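Local coordinates for FAD:protein FMN transferase (Pseudomonas stutzeri ATCC 14405 = CCUG 16156, PDB 5MGY) that probably transfers the FMN part of FAD onto a threonine of a target protein, releasing AMP in a magnesium-dependent reaction, at residues Ala44-Gly47 with Gln48-Lys51; Pro75-Asp78 with Met79-Glu82. All coordinates share one frame; numbering follows the deposited sequence.

Contact 1 of 2, residues Ala44-Gly47 with Gln48-Lys51. Unlike the reference sequence in segment 44-47: Ile45 (reference Leu). Unlike the reference sequence in segment 48-51: Gln48 (reference Glu).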
ATOM      1  N   ALA A  44       3.319 -11.058  15.814  1.00 41.68           N
ATOM      2  CA  ALA A  44       4.733 -10.847  15.949  1.00 44.30           C
ATOM      3  C   ALA A  44       5.228 -10.005  14.811  1.00 44.21           C
ATOM      4  O   ALA A  44       5.954  -9.079  15.020  1.00 45.00           O
ATOM      5  CB  ALA A  44       5.480 -12.178  15.935  1.00 45.17           C
ATOM      6  N   ILE A  45       4.773 -10.328  13.623  1.00 44.81           N
ATOM      7  CA  ILE A  45       5.226  -9.676  12.428  1.00 43.68           C
ATOM      8  C   ILE A  45       4.816  -8.235  12.454  1.00 39.67           C
ATOM      9  O   ILE A  45       5.578  -7.381  12.058  1.00 37.26           O
ATOM     10  CB  ILE A  45       4.596 -10.347  11.218  1.00 46.26           C
ATOM     11  CG1 ILE A  45       5.080 -11.793  11.185  1.00 50.93           C
ATOM     12  CG2 ILE A  45       4.929  -9.612   9.909  1.00 45.51           C
ATOM     13  CD1 ILE A  45       4.401 -12.632  10.126  1.00 52.00           C
ATOM     14  N   LEU A  46       3.597  -7.989  12.895  1.00 37.97           N
ATOM     15  CA  LEU A  46       3.073  -6.639  12.999  1.00 40.35           C
ATOM     16  C   LEU A  46       3.744  -5.823  14.030  1.00 44.28           C
ATOM     17  O   LEU A  46       3.747  -4.618  13.937  1.00 49.65           O
ATOM     18  CB  LEU A  46       1.589  -6.651  13.299  1.00 38.99           C
ATOM     19  CG  LEU A  46       0.780  -7.164  12.115  1.00 39.94           C
ATOM     20  CD1 LEU A  46      -0.692  -7.039  12.399  1.00 39.79           C
ATOM     21  CD2 LEU A  46       1.134  -6.398  10.827  1.00 39.61           C
ATOM     22  N   GLY A  47       4.282  -6.469  15.058  1.00 49.03           N
ATOM     23  CA  GLY A  47       5.051  -5.771  16.064  1.00 47.11           C
ATOM     24  C   GLY A  47       6.364  -5.329  15.504  1.00 43.67           C
ATOM     25  O   GLY A  47       6.779  -4.240  15.833  1.00 46.74           O
ATOM     26  N   GLN A  48       7.023  -6.169  14.714  1.00 38.65           N
ATOM     27  CA  GLN A  48       8.275  -5.778  14.158  1.00 43.92           C
ATOM     28  C   GLN A  48       8.060  -4.590  13.212  1.00 46.21           C
ATOM     29  O   GLN A  48       8.890  -3.682  13.159  1.00 50.14           O
ATOM     30  CB  GLN A  48       8.893  -6.866  13.345  1.00 46.03           C
ATOM     31  CG  GLN A  48       9.514  -7.987  14.094  1.00 49.31           C
ATOM     32  CD  GLN A  48       9.941  -9.066  13.122  1.00 51.95           C
ATOM     33  OE1 GLN A  48       9.445 -10.216  13.164  1.00 49.87           O
ATOM     34  NE2 GLN A  48      10.839  -8.688  12.183  1.00 53.41           N
ATOM     35  N   LEU A  49       6.978  -4.610  12.438  1.00 43.31           N
ATOM     36  CA  LEU A  49       6.776  -3.551  11.469  1.00 42.43           C
ATOM     37  C   LEU A  49       6.581  -2.254  12.180  1.00 42.60           C
ATOM     38  O   LEU A  49       7.140  -1.248  11.773  1.00 43.19           O
ATOM     39  CB  LEU A  49       5.600  -3.814  10.544  1.00 39.77           C
ATOM     40  CG  LEU A  49       5.822  -4.925   9.532  1.00 38.35           C
ATOM     41  CD1 LEU A  49       4.520  -5.394   8.926  1.00 38.46           C
ATOM     42  CD2 LEU A  49       6.661  -4.474   8.405  1.00 38.05           C
ATOM     43  N   ASP A  50       5.821  -2.282  13.256  1.00 42.63           N
ATOM     44  CA  ASP A  50       5.538  -1.078  13.992  1.00 45.87           C
ATOM     45  C   ASP A  50       6.823  -0.521  14.650  1.00 47.77           C
ATOM     46  O   ASP A  50       7.056   0.656  14.679  1.00 52.47           O
ATOM     47  CB  ASP A  50       4.527  -1.412  15.037  1.00 49.88           C
ATOM     48  CG  ASP A  50       3.671  -0.227  15.445  1.00 55.22           C
ATOM     49  OD1 ASP A  50       2.505  -0.311  15.454  1.00 56.79           O
ATOM     50  OD2 ASP A  50       4.039   0.826  15.867  1.00 61.14           O
ATOM     51  N   LYS A  51       7.654  -1.389  15.167  1.00 49.53           N
ATOM     52  CA  LYS A  51       8.848  -0.970  15.874  1.00 49.81           C
ATOM     53  C   LYS A  51       9.860  -0.421  14.893  1.00 45.57           C
ATOM     54  O   LYS A  51      10.520   0.514  15.232  1.00 48.22           O
ATOM     55  CB  LYS A  51       9.447  -2.165  16.666  1.00 50.38           C
ATOM     56  CG  LYS A  51      10.349  -1.778  17.801  1.00 52.02           C
ATOM     57  CD  LYS A  51      11.796  -1.625  17.386  1.00 54.90           C
ATOM     58  CE  LYS A  51      12.555  -0.841  18.452  1.00 58.07           C
ATOM     59  NZ  LYS A  51      13.786  -0.223  17.890  1.00 59.52           N
TER

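Contact 2 of 2, residues Pro75-Asp78 with Met79-Glu82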
ATOM      1  N   PRO A  75      23.314   2.970  10.850  1.00 52.16           N
ATOM      2  CA  PRO A  75      22.903   1.558  10.651  1.00 52.31           C
ATOM      3  C   PRO A  75      21.378   1.369  10.811  1.00 47.35           C
ATOM      4  O   PRO A  75      20.744   2.049  11.641  1.00 42.29           O
ATOM      5  CB  PRO A  75      23.696   0.796  11.724  1.00 55.11           C
ATOM      6  CG  PRO A  75      24.746   1.728  12.183  1.00 55.68           C
ATOM      7  CD  PRO A  75      24.203   3.105  12.012  1.00 52.55           C
ATOM      8  N   MET A  76      20.802   0.510   9.974  1.00 45.20           N
ATOM      9  CA  MET A  76      19.340   0.267   9.985  1.00 43.39           C
ATOM     10  C   MET A  76      19.028  -1.198   9.801  1.00 41.87           C
ATOM     11  O   MET A  76      19.760  -1.938   9.106  1.00 41.05           O
ATOM     12  CB  MET A  76      18.589   1.041   8.868  1.00 42.14           C
ATOM     13  CG  MET A  76      18.662   2.550   8.928  1.00 42.17           C
ATOM     14  SD  MET A  76      17.890   3.228  10.380  1.00 44.72           S
ATOM     15  CE  MET A  76      16.207   3.029   9.928  1.00 41.83           C
ATOM     16  N   PRO A  77      17.890  -1.612  10.335  1.00 41.30           N
ATOM     17  CA  PRO A  77      17.575  -3.016  10.161  1.00 44.08           C
ATOM     18  C   PRO A  77      17.208  -3.455   8.720  1.00 50.75           C
ATOM     19  O   PRO A  77      17.030  -2.622   7.813  1.00 54.47           O
ATOM     20  CB  PRO A  77      16.419  -3.225  11.122  1.00 42.49           C
ATOM     21  CG  PRO A  77      16.032  -1.918  11.683  1.00 40.51           C
ATOM     22  CD  PRO A  77      16.824  -0.864  11.012  1.00 39.79           C
ATOM     23  N   ASP A  78      17.128  -4.774   8.530  1.00 57.75           N
ATOM     24  CA  ASP A  78      16.825  -5.402   7.227  1.00 56.53           C
ATOM     25  C   ASP A  78      15.565  -4.880   6.543  1.00 50.27           C
ATOM     26  O   ASP A  78      15.640  -4.487   5.385  1.00 45.56           O
ATOM     27  CB  ASP A  78      16.754  -6.935   7.407  1.00 59.68           C
ATOM     28  CG  ASP A  78      18.165  -7.592   7.591  1.00 62.12           C
ATOM     29  OD1 ASP A  78      19.247  -6.942   7.391  1.00 56.77           O
ATOM     30  OD2 ASP A  78      18.171  -8.797   7.926  1.00 61.85           O
ATOM     31  N   MET A  79      14.445  -4.864   7.279  1.00 48.05           N
ATOM     32  CA  MET A  79      13.172  -4.378   6.765  1.00 45.96           C
ATOM     33  C   MET A  79      13.293  -3.036   6.109  1.00 47.93           C
ATOM     34  O   MET A  79      12.721  -2.834   5.027  1.00 58.26           O
ATOM     35  CB  MET A  79      12.127  -4.184   7.843  1.00 44.98           C
ATOM     36  CG  MET A  79      11.336  -5.410   8.121  1.00 48.09           C
ATOM     37  SD  MET A  79      10.053  -5.001   9.316  1.00 54.87           S
ATOM     38  CE  MET A  79       9.657  -6.712   9.822  1.00 55.70           C
ATOM     39  N   VAL A  80      13.946  -2.095   6.801  1.00 42.16           N
ATOM     40  CA  VAL A  80      13.938  -0.707   6.375  1.00 36.37           C
ATOM     41  C   VAL A  80      14.697  -0.628   5.063  1.00 36.35           C
ATOM     42  O   VAL A  80      14.275   0.071   4.142  1.00 36.40           O
ATOM     43  CB  VAL A  80      14.548   0.205   7.424  1.00 34.98           C
ATOM     44  CG1 VAL A  80      14.760   1.600   6.855  1.00 34.80           C
ATOM     45  CG2 VAL A  80      13.671   0.269   8.630  1.00 34.95           C
ATOM     46  N   ARG A  81      15.789  -1.373   4.984  1.00 38.69           N
ATOM     47  CA  ARG A  81      16.619  -1.412   3.794  1.00 42.27           C
ATOM     48  C   ARG A  81      15.969  -2.193   2.688  1.00 44.47           C
ATOM     49  O   ARG A  81      16.074  -1.797   1.547  1.00 48.61           O
ATOM     50  CB  ARG A  81      18.024  -1.940   4.098  1.00 43.60           C
ATOM     51  CG  ARG A  81      18.884  -0.818   4.643  1.00 45.76           C
ATOM     52  CD  ARG A  81      20.265  -1.197   5.172  1.00 48.56           C
ATOM     53  NE  ARG A  81      20.208  -2.156   6.287  1.00 50.32           N
ATOM     54  CZ  ARG A  81      20.296  -3.485   6.154  1.00 52.67           C
ATOM     55  NH1 ARG A  81      20.434  -4.048   4.933  1.00 52.49           N
ATOM     56  NH2 ARG A  81      20.228  -4.257   7.245  1.00 50.96           N
ATOM     57  N   GLU A  82      15.286  -3.288   3.009  1.00 46.26           N
ATOM     58  CA  GLU A  82      14.494  -3.970   2.007  1.00 46.96           C
ATOM     59  C   GLU A  82      13.456  -2.966   1.395  1.00 42.90           C
ATOM     60  O   GLU A  82      13.334  -2.844   0.190  1.00 42.89           O
ATOM     61  CB  GLU A  82      13.809  -5.244   2.589  1.00 53.09           C
ATOM     62  CG  GLU A  82      13.359  -6.266   1.520  1.00 57.94           C
ATOM     63  CD  GLU A  82      12.386  -7.342   2.001  1.00 59.00           C
ATOM     64  OE1 GLU A  82      11.631  -7.939   1.152  1.00 56.94           O
ATOM     65  OE2 GLU A  82      12.399  -7.596   3.227  1.00 58.54           O
TER

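Contact 1 of 2, residues Ala44-Gly47 with Gln48-Lys51
Leu46 and Leu49 both set CG beside the backbone N, with chi1 near -70° in each, and this common torsion turns one methyl of each toward the other: CD2 of Leu46 lies 4.0 Å from CD1 of Leu49, the two side chains crossing at an angle. That same CD1 of Leu49 also comes within 4.4 Å of CG2 of Ile45, a looser touch from four residues back. The first torsion likewise folds Leu49 back over the turn before it, where its CG sits 3.5 Å from the carbonyl oxygen of Ile45.

The backbone beneath is a regular alpha-helix, part of helix 35-53. Four successive i to i+4 bonds run from Gln48, Leu49, Asp50 and Lys51 to Ala44, Ile45, Leu46 and Gly47; the one from Leu49 N to Ile45 O measures 3.1 Å. Gly47 takes its place in this ladder without a break, its O accepting from Lys51 N.

Ile45 and Leu49 press on helix 159-173, against Leu166 and Val167 and against Tyr162 and Ala163 respectively. At the C-terminal end Lys51 reaches forward to a salt bridge with Asp61. The chemistry is therefore two-sided: the aliphatic groups of Ile45 and Leu49 pack by van der Waals contact on helix 159-173, while Lys51 ties the last turn by charge to the chain that follows.

Contact 2 of 2, residues Pro75-Asp78 with Met79-Glu82
The chain comes in extended through Met76 and Pro77 and coils into helix 78-93 at Asp78, where Glu82 N bonds Asp78 O over 2.7 Å. Arg81 doubles back over this entry. Bent at chi3 (-60°), it brings its guanidinium edge to the carbonyl of Met76, which it grips side-on with two nitrogens: NE lies 2.9 Å from Met76 O and NH2 3.0 Å from the same oxygen. That oxygen is almost exactly in the guanidinium plane, and two donors on one acceptor fix the rotation of the group.

NH2 also makes a salt bridge with Asp78, 2.9 Å to OD1, meeting the lone pair that points away from the other carboxylate oxygen. The carboxylate and guanidinium planes stand nearly perpendicular, 84° apart. Pro77 is the N-cap residue of the helix, and its carbonyl oxygen takes weak bonds from the N-H groups of Val80 and Arg81 while lying over one guanidinium face. An acidic Asp78 in the first turn would also suit the positive end of the helix dipole.

On the other flank the packing is apolar. Met76, bent at chi2 and chi3, swings CE to 3.7 Å from Val80 CG1, and Pro77 CD lies 4.1 Å from Val80 CG2. Leu145 of strand 144-147 touches both Met76 and Val80, while Glu82 OE2 bonds the hydroxyl of Tyr162.

Overall arrangement
From the N terminus, the chain passes strands 9-16 and 21-28 before helix 35-53, whose later turns hold contact 1. Helix 61-67 and strand 73-75 follow, and contact 2 then carries the chain from that strand into helix 78-93. Each contact is local and closes no long loop; they lie in series, neither nested nor crossed, with centres about 13 Å apart. They meet through Met79, whose SD lies 3.6 Å from Leu49 CD2. Both also reach helix 159-173, where Leu49 and Met79 share Tyr162, and helix 61-67, contact 1 through Lys51 and contact 2 through Met76 and Pro77. Contact 2 adds strand 144-147. The magnesium ion is about 13 Å from the Leu49 side chain.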